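Local coordinates for HP0958 (Helicobacter pylori, PDB 3NA7), which probably acts as a chaperone and post-transcriptional regulator in flagellar biogenesis, combining a long coiled-coil hairpin with a zinc ribbon, at residues 60-63 with 64-68; 131-134 with 135-138; 161-164 with 165-168; 211-214 with 215-219. One frame throughout, in Å; residues are numbered along the deposited sequence.

Interaction 1 of 4, residues 60-63 with 64-68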
loop_
_atom_site.group_PDB
_atom_site.type_symbol
_atom_site.label_atom_id
_atom_site.label_comp_id
_atom_site.label_asym_id
_atom_site.label_seq_id
_atom_site.Cartn_x
_atom_site.Cartn_y
_atom_site.Cartn_z
ATOM N N LEU A 60 -29.381 -6.719 -13.567
ATOM C CA LEU A 60 -30.080 -7.980 -13.304
ATOM C C LEU A 60 -31.383 -7.748 -12.529
ATOM O O LEU A 60 -32.405 -8.337 -12.858
ATOM C CB LEU A 60 -29.160 -8.971 -12.578
ATOM C CG LEU A 60 -29.632 -10.386 -12.191
ATOM C CD1 LEU A 60 -30.293 -11.159 -13.346
ATOM C CD2 LEU A 60 -28.464 -11.189 -11.607
ATOM N N GLN A 61 -31.350 -6.868 -11.533
ATOM C CA GLN A 61 -32.556 -6.487 -10.797
ATOM C C GLN A 61 -33.561 -5.777 -11.677
ATOM O O GLN A 61 -34.746 -6.075 -11.611
ATOM C CB GLN A 61 -32.221 -5.579 -9.626
ATOM C CG GLN A 61 -31.479 -6.248 -8.509
ATOM C CD GLN A 61 -31.453 -5.383 -7.275
ATOM O OE1 GLN A 61 -30.402 -4.874 -6.873
ATOM N NE2 GLN A 61 -32.621 -5.198 -6.663
ATOM N N VAL A 62 -33.102 -4.817 -12.478
ATOM C CA VAL A 62 -33.967 -4.182 -13.479
ATOM C C VAL A 62 -34.718 -5.246 -14.306
ATOM O O VAL A 62 -35.911 -5.128 -14.533
ATOM C CB VAL A 62 -33.189 -3.207 -14.407
ATOM C CG1 VAL A 62 -34.040 -2.786 -15.628
ATOM C CG2 VAL A 62 -32.708 -1.957 -13.609
ATOM N N SER A 63 -34.013 -6.294 -14.705
ATOM C CA SER A 63 -34.558 -7.321 -15.574
ATOM C C SER A 63 -35.557 -8.216 -14.842
ATOM O O SER A 63 -36.575 -8.620 -15.415
ATOM C CB SER A 63 -33.426 -8.154 -16.158
ATOM O OG SER A 63 -33.940 -9.059 -17.108
ATOM N N LYS A 64 -35.260 -8.509 -13.576
ATOM C CA LYS A 64 -36.144 -9.302 -12.718
ATOM C C LYS A 64 -37.439 -8.558 -12.439
ATOM O O LYS A 64 -38.527 -9.115 -12.601
ATOM C CB LYS A 64 -35.438 -9.713 -11.422
ATOM C CG LYS A 64 -34.537 -10.931 -11.596
ATOM C CD LYS A 64 -33.671 -11.220 -10.363
ATOM C CE LYS A 64 -32.880 -12.514 -10.548
ATOM N NZ LYS A 64 -31.740 -12.665 -9.597
ATOM N N ASN A 65 -37.315 -7.292 -12.059
ATOM C CA ASN A 65 -38.462 -6.409 -11.915
ATOM C C ASN A 65 -39.282 -6.266 -13.200
ATOM O O ASN A 65 -40.501 -6.065 -13.140
ATOM C CB ASN A 65 -38.019 -5.016 -11.445
ATOM C CG ASN A 65 -37.728 -4.961 -9.953
ATOM O OD1 ASN A 65 -38.634 -4.767 -9.134
ATOM N ND2 ASN A 65 -36.465 -5.110 -9.592
ATOM N N GLU A 66 -38.619 -6.341 -14.351
ATOM C CA GLU A 66 -39.284 -6.157 -15.653
ATOM C C GLU A 66 -40.159 -7.349 -16.027
ATOM O O GLU A 66 -41.196 -7.196 -16.693
ATOM C CB GLU A 66 -38.264 -5.855 -16.770
ATOM C CG GLU A 66 -37.623 -4.473 -16.610
ATOM C CD GLU A 66 -37.113 -3.833 -17.902
ATOM O OE1 GLU A 66 -36.275 -4.458 -18.603
ATOM O OE2 GLU A 66 -37.539 -2.678 -18.189
ATOM N N GLN A 67 -39.718 -8.528 -15.597
ATOM C CA GLN A 67 -40.449 -9.770 -15.799
ATOM C C GLN A 67 -41.726 -9.746 -14.952
ATOM O O GLN A 67 -42.813 -10.017 -15.468
ATOM C CB GLN A 67 -39.558 -10.973 -15.458
ATOM C CG GLN A 67 -40.242 -12.319 -15.551
ATOM C CD GLN A 67 -40.813 -12.600 -16.929
ATOM O OE1 GLN A 67 -40.139 -12.416 -17.944
ATOM N NE2 GLN A 67 -42.061 -13.048 -16.970
ATOM N N THR A 68 -41.605 -9.364 -13.678
ATOM C CA THR A 68 -42.774 -9.304 -12.784
ATOM C C THR A 68 -43.767 -8.229 -13.234
ATOM O O THR A 68 -44.981 -8.424 -13.160
ATOM C CB THR A 68 -42.376 -9.093 -11.313
ATOM O OG1 THR A 68 -41.903 -7.761 -11.146
ATOM C CG2 THR A 68 -41.273 -10.068 -10.896
#
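K64 lies back along the helix beside L60, one turn earlier, and its chain can be followed atom by atom. CB sits 3.6 Å from L60 O, the carbonyl oxygen that also takes the K64 backbone N-H. CG, placed anti to the carbonyl carbon (chi1 -81°), keeps the same 3.6 Å to L60 O and starts the chain back toward the preceding turn. CD draws off a little, CE comes to 4.0 Å from L60 CD1, and NZ ends close to L60 CG and CD2. The two side chains cross obliquely: the early methylenes follow the L60 carbonyl, and only CE and NZ lie along the leucine. Both residues are exposed, which suits a lysine.

Both segments belong to helix 24-85, which pairs with helix 91-171 in the antiparallel coiled-coil hairpin. V62 and N65 lie on the side turned to that partner, V62 touching L116 and N65 touching E112, I113 and L116.

N65 turns its amide back to its own helix. Its ND2 gives a hydrogen bond of 2.8 Å to Q61 O, from above the carbonyl plane, while Q61 O stays close to the plane of the N65 amide. The same oxygen accepts N65 N at 2.9 Å, almost straight at 173°. Two N-H groups of N65 thus converge on Q61 O, and the ND2 bond alone limits the turning of the amide.

Interaction 2 of 4, residues 131-134 with 135-138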
loop_
_atom_site.group_PDB
_atom_site.type_symbol
_atom_site.label_atom_id
_atom_site.label_comp_id
_atom_site.label_asym_id
_atom_site.label_seq_id
_atom_site.Cartn_x
_atom_site.Cartn_y
_atom_site.Cartn_z
ATOM N N LYS A 131 -12.391 8.161 -15.003
ATOM C CA LYS A 131 -11.696 8.009 -16.282
ATOM C C LYS A 131 -10.954 9.304 -16.588
ATOM O O LYS A 131 -9.788 9.282 -16.892
ATOM C CB LYS A 131 -12.709 7.643 -17.387
ATOM C CG LYS A 131 -12.126 7.174 -18.698
ATOM C CD LYS A 131 -13.238 6.716 -19.673
ATOM C CE LYS A 131 -14.091 7.890 -20.088
ATOM N NZ LYS A 131 -14.992 7.572 -21.203
ATOM N N LYS A 132 -11.617 10.444 -16.457
ATOM C CA LYS A 132 -10.906 11.712 -16.559
ATOM C C LYS A 132 -9.751 11.860 -15.553
ATOM O O LYS A 132 -8.687 12.357 -15.892
ATOM C CB LYS A 132 -11.879 12.886 -16.462
ATOM C CG LYS A 132 -12.718 13.061 -17.716
ATOM C CD LYS A 132 -13.365 14.445 -17.767
ATOM C CE LYS A 132 -14.676 14.407 -18.539
ATOM N NZ LYS A 132 -15.189 15.776 -18.815
ATOM N N GLU A 133 -9.950 11.434 -14.319
ATOM C CA GLU A 133 -8.872 11.537 -13.340
ATOM C C GLU A 133 -7.691 10.653 -13.725
ATOM O O GLU A 133 -6.535 11.091 -13.635
ATOM C CB GLU A 133 -9.364 11.237 -11.927
ATOM C CG GLU A 133 -10.146 12.404 -11.345
ATOM C CD GLU A 133 -11.046 12.003 -10.175
ATOM O OE1 GLU A 133 -11.062 10.820 -9.803
ATOM O OE2 GLU A 133 -11.729 12.892 -9.621
ATOM N N MET A 134 -7.983 9.446 -14.205
ATOM C CA MET A 134 -6.936 8.552 -14.661
ATOM C C MET A 134 -6.029 9.152 -15.736
ATOM O O MET A 134 -4.807 8.922 -15.715
ATOM C CB MET A 134 -7.527 7.271 -15.205
ATOM C CG MET A 134 -7.997 6.330 -14.138
ATOM S SD MET A 134 -8.616 4.816 -14.862
ATOM C CE MET A 134 -7.173 4.091 -15.586
ATOM N N LEU A 135 -6.640 9.892 -16.670
ATOM C CA LEU A 135 -5.903 10.583 -17.728
ATOM C C LEU A 135 -5.040 11.721 -17.190
ATOM O O LEU A 135 -3.919 11.906 -17.692
ATOM C CB LEU A 135 -6.847 11.109 -18.826
ATOM C CG LEU A 135 -7.456 10.187 -19.897
ATOM C CD1 LEU A 135 -8.651 10.890 -20.598
ATOM C CD2 LEU A 135 -6.443 9.667 -20.967
ATOM N N GLU A 136 -5.545 12.497 -16.210
ATOM C CA GLU A 136 -4.700 13.538 -15.559
ATOM C C GLU A 136 -3.494 12.876 -14.910
ATOM O O GLU A 136 -2.380 13.369 -15.014
ATOM C CB GLU A 136 -5.464 14.416 -14.536
ATOM C CG GLU A 136 -6.691 15.162 -15.122
ATOM C CD GLU A 136 -7.646 15.827 -14.078
ATOM O OE1 GLU A 136 -7.949 15.238 -12.999
ATOM O OE2 GLU A 136 -8.132 16.958 -14.363
ATOM N N LEU A 137 -3.708 11.718 -14.287
ATOM C CA LEU A 137 -2.631 11.022 -13.599
ATOM C C LEU A 137 -1.578 10.457 -14.552
ATOM O O LEU A 137 -0.394 10.450 -14.226
ATOM C CB LEU A 137 -3.181 9.922 -12.691
ATOM C CG LEU A 137 -4.014 10.454 -11.521
ATOM C CD1 LEU A 137 -4.991 9.394 -11.042
ATOM C CD2 LEU A 137 -3.132 10.993 -10.374
ATOM N N GLU A 138 -2.011 9.956 -15.707
ATOM C CA GLU A 138 -1.092 9.532 -16.750
ATOM C C GLU A 138 -0.285 10.746 -17.268
ATOM O O GLU A 138 0.915 10.662 -17.422
ATOM C CB GLU A 138 -1.856 8.855 -17.899
ATOM C CG GLU A 138 -0.922 8.240 -18.968
ATOM C CD GLU A 138 -1.634 7.327 -19.978
ATOM O OE1 GLU A 138 -0.936 6.577 -20.704
ATOM O OE2 GLU A 138 -2.879 7.326 -20.026
#
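E136 reaches back along the helix with an extended chain, and its OE1 lies beside E133, three residues earlier, 3.8 Å from E133 CA and 3.9 Å from E133 CG. The two glutamate chains cross at a slant and their carboxylates are nearly parallel, the planes 18° apart. Their charged ends are still separated, E133 OE2 and E136 OE1 being 5.6 Å from each other. E133 has a partner on the other arm of the hairpin: its OE1 forms a salt bridge with K44 of helix 24-85. A long, flexible acid suits this place because it can span the gap to that helix.

L137 packs against its own backbone. CG, anti to the carbonyl carbon at chi1 -66°, lies 3.4 Å from E133 O, and CD1 is 3.5 Å from the same oxygen, which also accepts the L137 N-H at 3.0 Å. On the side turned to helix 24-85, L137 touches K44. M134, three residues earlier, also faces that helix; its flexible thioether chain can settle against K44, N45 and I48. Both side chains belong to the interface between the two arms of the antiparallel coiled-coil hairpin.

Two acids so near each other would be expected to repel mildly, and the K44 ammonium probably offsets part of that cost. The chemistry is therefore mixed, with apolar packing and a charged link between helices side by side.

Interaction 3 of 4, residues 161-164 with 165-168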
loop_
_atom_site.group_PDB
_atom_site.type_symbol
_atom_site.label_atom_id
_atom_site.label_comp_id
_atom_site.label_asym_id
_atom_site.label_seq_id
_atom_site.Cartn_x
_atom_site.Cartn_y
_atom_site.Cartn_z
ATOM N N ILE A 161 30.024 3.826 -6.278
ATOM C CA ILE A 161 31.222 4.526 -5.821
ATOM C C ILE A 161 31.455 4.259 -4.329
ATOM O O ILE A 161 32.564 3.953 -3.948
ATOM C CB ILE A 161 31.176 6.062 -6.128
ATOM C CG1 ILE A 161 31.343 6.325 -7.630
ATOM C CG2 ILE A 161 32.263 6.833 -5.330
ATOM C CD1 ILE A 161 30.580 7.589 -8.132
ATOM N N ILE A 162 30.428 4.369 -3.491
ATOM C CA ILE A 162 30.592 4.038 -2.068
ATOM C C ILE A 162 31.071 2.566 -1.907
ATOM O O ILE A 162 32.058 2.316 -1.224
ATOM C CB ILE A 162 29.338 4.350 -1.216
ATOM C CG1 ILE A 162 28.987 5.866 -1.286
ATOM C CG2 ILE A 162 29.570 3.981 0.239
ATOM C CD1 ILE A 162 27.516 6.220 -0.912
ATOM N N PHE A 163 30.432 1.621 -2.593
ATOM C CA PHE A 163 30.849 0.227 -2.507
ATOM C C PHE A 163 32.309 0.005 -2.959
ATOM O O PHE A 163 33.064 -0.684 -2.292
ATOM C CB PHE A 163 29.891 -0.711 -3.256
ATOM C CG PHE A 163 30.129 -2.155 -2.942
ATOM C CD1 PHE A 163 29.599 -2.726 -1.779
ATOM C CD2 PHE A 163 30.918 -2.936 -3.779
ATOM C CE1 PHE A 163 29.846 -4.059 -1.473
ATOM C CE2 PHE A 163 31.171 -4.281 -3.486
ATOM C CZ PHE A 163 30.638 -4.837 -2.336
ATOM N N LYS A 164 32.693 0.602 -4.081
ATOM C CA LYS A 164 34.085 0.574 -4.544
ATOM C C LYS A 164 35.067 1.033 -3.444
ATOM O O LYS A 164 36.121 0.421 -3.268
ATOM C CB LYS A 164 34.220 1.405 -5.827
ATOM C CG LYS A 164 35.630 1.711 -6.290
ATOM C CD LYS A 164 36.216 0.624 -7.187
ATOM C CE LYS A 164 37.594 1.038 -7.689
ATOM N NZ LYS A 164 38.535 -0.114 -7.615
ATOM N N LYS A 165 34.697 2.076 -2.695
ATOM C CA LYS A 165 35.483 2.562 -1.542
ATOM C C LYS A 165 35.538 1.522 -0.439
ATOM O O LYS A 165 36.574 1.345 0.197
ATOM C CB LYS A 165 34.892 3.857 -0.946
ATOM C CG LYS A 165 35.341 5.174 -1.615
ATOM C CD LYS A 165 34.592 6.410 -1.038
ATOM C CE LYS A 165 35.135 6.875 0.332
ATOM N NZ LYS A 165 34.336 8.011 0.917
ATOM N N LYS A 166 34.406 0.859 -0.202
ATOM C CA LYS A 166 34.327 -0.210 0.778
ATOM C C LYS A 166 35.296 -1.347 0.412
ATOM O O LYS A 166 36.020 -1.842 1.285
ATOM C CB LYS A 166 32.893 -0.735 0.924
ATOM C CG LYS A 166 32.727 -1.755 2.060
ATOM C CD LYS A 166 31.400 -2.527 1.986
ATOM C CE LYS A 166 31.431 -3.659 2.996
ATOM N NZ LYS A 166 30.099 -4.171 3.346
ATOM N N GLU A 167 35.323 -1.726 -0.869
ATOM C CA GLU A 167 36.220 -2.770 -1.349
ATOM C C GLU A 167 37.652 -2.417 -0.948
ATOM O O GLU A 167 38.337 -3.224 -0.312
ATOM C CB GLU A 167 36.130 -2.938 -2.869
ATOM C CG GLU A 167 34.794 -3.478 -3.383
ATOM C CD GLU A 167 34.739 -3.609 -4.900
ATOM O OE1 GLU A 167 35.093 -2.650 -5.616
ATOM O OE2 GLU A 167 34.340 -4.679 -5.385
ATOM N N ASP A 168 38.071 -1.199 -1.302
ATOM C CA ASP A 168 39.407 -0.688 -0.993
ATOM C C ASP A 168 39.707 -0.760 0.491
ATOM O O ASP A 168 40.758 -1.278 0.872
ATOM C CB ASP A 168 39.584 0.744 -1.505
ATOM C CG ASP A 168 39.585 0.833 -3.025
ATOM O OD1 ASP A 168 39.858 -0.191 -3.693
ATOM O OD2 ASP A 168 39.316 1.938 -3.562
#
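Near its C-terminal end, helix 91-171 of the coiled-coil hairpin carries F163 with side chains of the next turn on two sides of its ring. The ring stands out from the helix with CG anti to the backbone N (chi1 -168°), which tips it toward the residues that follow. E167 reaches the CD2-CE2 side: its CG is 3.7 Å from F163 CE2, and its OE2 lies equally near that atom. The side chains cross at about a right angle, with ring and carboxylate planes 48° apart. On the CD1-CE1 side K166 passes at a slant, its CD 4.1 Å from F163 CE1. The two residue types suit their places differently: glutamate keeps CG and one carboxylate oxygen at the ring, whereas lysine lays a methylene by it and carries its charge onward.

The extended K166 chain ends at a salt bridge from its NZ to D17 of helix 4-22. I162 is turned to that same helix, touching L16, E19 and I20, so the branched isoleucine fills the interhelical side while F163 lies on a more exposed one.

K164 has acids three and four residues ahead. E167 OE1 rests 3.5 Å from K164 CA and 3.8 Å from K164 CD, crossing the lysine chain. The ammonium stays beyond salt-bridge distance of D168, although attraction across the gap is likely: K164 NZ is 4.1 Å from D168 OD1.

Interaction 4 of 4, residues 211-214 with 215-219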
loop_
_atom_site.group_PDB
_atom_site.type_symbol
_atom_site.label_atom_id
_atom_site.label_comp_id
_atom_site.label_asym_id
_atom_site.label_seq_id
_atom_site.Cartn_x
_atom_site.Cartn_y
_atom_site.Cartn_z
ATOM N N LYS A 211 32.875 -3.688 35.507
ATOM C CA LYS A 211 33.993 -4.382 34.865
ATOM C C LYS A 211 34.073 -4.105 33.361
ATOM O O LYS A 211 35.148 -3.833 32.829
ATOM C CB LYS A 211 33.879 -5.885 35.116
ATOM C CG LYS A 211 35.197 -6.637 35.099
ATOM C CD LYS A 211 34.947 -8.136 35.046
ATOM C CE LYS A 211 36.126 -8.918 35.608
ATOM N NZ LYS A 211 37.356 -8.768 34.776
ATOM N N ILE A 212 32.930 -4.154 32.683
ATOM C CA ILE A 212 32.892 -4.017 31.227
ATOM C C ILE A 212 33.034 -2.558 30.788
ATOM O O ILE A 212 33.779 -2.250 29.842
ATOM C CB ILE A 212 31.640 -4.718 30.621
ATOM C CG1 ILE A 212 31.901 -6.229 30.518
ATOM C CG2 ILE A 212 31.281 -4.149 29.241
ATOM C CD1 ILE A 212 30.752 -7.109 31.022
ATOM N N TYR A 213 32.344 -1.657 31.483
ATOM C CA TYR A 213 32.435 -0.238 31.146
ATOM C C TYR A 213 33.881 0.246 31.263
ATOM O O TYR A 213 34.345 1.050 30.456
ATOM C CB TYR A 213 31.482 0.604 32.012
ATOM C CG TYR A 213 31.597 2.101 31.789
ATOM C CD1 TYR A 213 32.507 2.868 32.526
ATOM C CD2 TYR A 213 30.805 2.752 30.845
ATOM C CE1 TYR A 213 32.624 4.241 32.328
ATOM C CE2 TYR A 213 30.910 4.126 30.643
ATOM C CZ TYR A 213 31.822 4.864 31.386
ATOM O OH TYR A 213 31.937 6.222 31.198
ATOM N N THR A 214 34.587 -0.261 32.267
ATOM C CA THR A 214 35.981 0.104 32.497
ATOM C C THR A 214 36.838 -0.471 31.374
ATOM O O THR A 214 37.681 0.230 30.818
ATOM C CB THR A 214 36.478 -0.378 33.876
ATOM O OG1 THR A 214 35.516 -0.030 34.878
ATOM C CG2 THR A 214 37.800 0.268 34.229
ATOM N N GLU A 215 36.566 -1.729 31.020
ATOM C CA GLU A 215 37.289 -2.440 29.969
ATOM C C GLU A 215 37.217 -1.712 28.638
ATOM O O GLU A 215 38.212 -1.629 27.927
ATOM C CB GLU A 215 36.739 -3.860 29.801
ATOM C CG GLU A 215 37.801 -4.954 29.812
ATOM C CD GLU A 215 38.086 -5.471 31.220
ATOM O OE1 GLU A 215 37.253 -6.242 31.753
ATOM O OE2 GLU A 215 39.142 -5.116 31.793
ATOM N N VAL A 216 36.044 -1.185 28.299
ATOM C CA VAL A 216 35.885 -0.456 27.046
ATOM C C VAL A 216 36.690 0.840 27.073
ATOM O O VAL A 216 37.320 1.196 26.078
ATOM C CB VAL A 216 34.407 -0.142 26.720
ATOM C CG1 VAL A 216 34.297 0.671 25.427
ATOM C CG2 VAL A 216 33.588 -1.425 26.611
ATOM N N LEU A 217 36.672 1.543 28.203
ATOM C CA LEU A 217 37.332 2.847 28.269
ATOM C C LEU A 217 38.837 2.731 28.476
ATOM O O LEU A 217 39.609 3.446 27.835
ATOM C CB LEU A 217 36.704 3.763 29.327
ATOM C CG LEU A 217 35.195 4.040 29.311
ATOM C CD1 LEU A 217 34.945 5.427 29.774
ATOM C CD2 LEU A 217 34.548 3.851 27.949
ATOM N N THR A 218 39.240 1.810 29.351
ATOM C CA THR A 218 40.628 1.717 29.795
ATOM C C THR A 218 41.530 0.943 28.824
ATOM O O THR A 218 42.581 1.447 28.420
ATOM C CB THR A 218 40.732 1.153 31.237
ATOM O OG1 THR A 218 41.973 1.558 31.825
ATOM C CG2 THR A 218 40.620 -0.378 31.278
ATOM N N SER A 219 41.110 -0.262 28.440
ATOM C CA SER A 219 41.953 -1.148 27.636
ATOM C C SER A 219 41.896 -0.816 26.137
ATOM O O SER A 219 40.942 -0.196 25.657
ATOM C CB SER A 219 41.646 -2.631 27.924
ATOM O OG SER A 219 40.325 -2.995 27.558
#
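Y213 and L217 make the aromatic contact, one helical turn apart. L217 CG stands over one face of the ring, offset toward its rim, in a CH-pi contact 4.2 Å from the ring centroid and 20° off the normal. The CD1 branch reaches on toward the phenol end, 3.6 Å from Y213 CZ and 3.4 Å from Y213 OH. The ring is swung toward the following turn with CG anti to the backbone N (chi1 176°). A branched leucine suits the place by covering part of one ring face and reaching its phenol end. Purely aliphatic contact is looser: I212 CG2 and V216 CG2 are 4.4 Å apart.

These residues form helix 210-218 of the C4-type zinc ribbon, whose zinc ion is held by C201, C204, C225 and C228. I212 touches P226 and V216 touches I196, so the apolar side of the helix packs on the loops of this small domain.

The charged pair is K211 and E215, which run alongside each other in the same direction. Their salt bridge is long, 3.9 Å from K211 NZ to E215 OE1.

Among the polar bonds, T218 N meets T214 O at 2.7 Å. Where the helix ends, E215 O accepts S219 N and also S219 OG, the latter at a short 2.5 Å whose detail is doubtful. Serine suits this last turn: its OG has acceptors in both E215 O and D221 OD2, with one proton to serve them.

Overall arrangement
Interactions 1 to 3 are spaced along the two long helices of the coiled-coil hairpin, and interaction 4 belongs to the zinc ribbon. Interactions 1 and 2 lie on successive helices, their centres 35 Å apart, and each has residues facing the partner helix. Interaction 3 shares helix 91-171 with interaction 2, 44 Å away between centres, but there the neighbour is helix 4-22. Interactions 1 and 4 are 85 Å apart, centre to centre, on opposite sides of the chain's centre; 3 and 4 are 33 Å apart. None touches another. Only interaction 4 is near the zinc ion, about 9 Å from the I212 side chain.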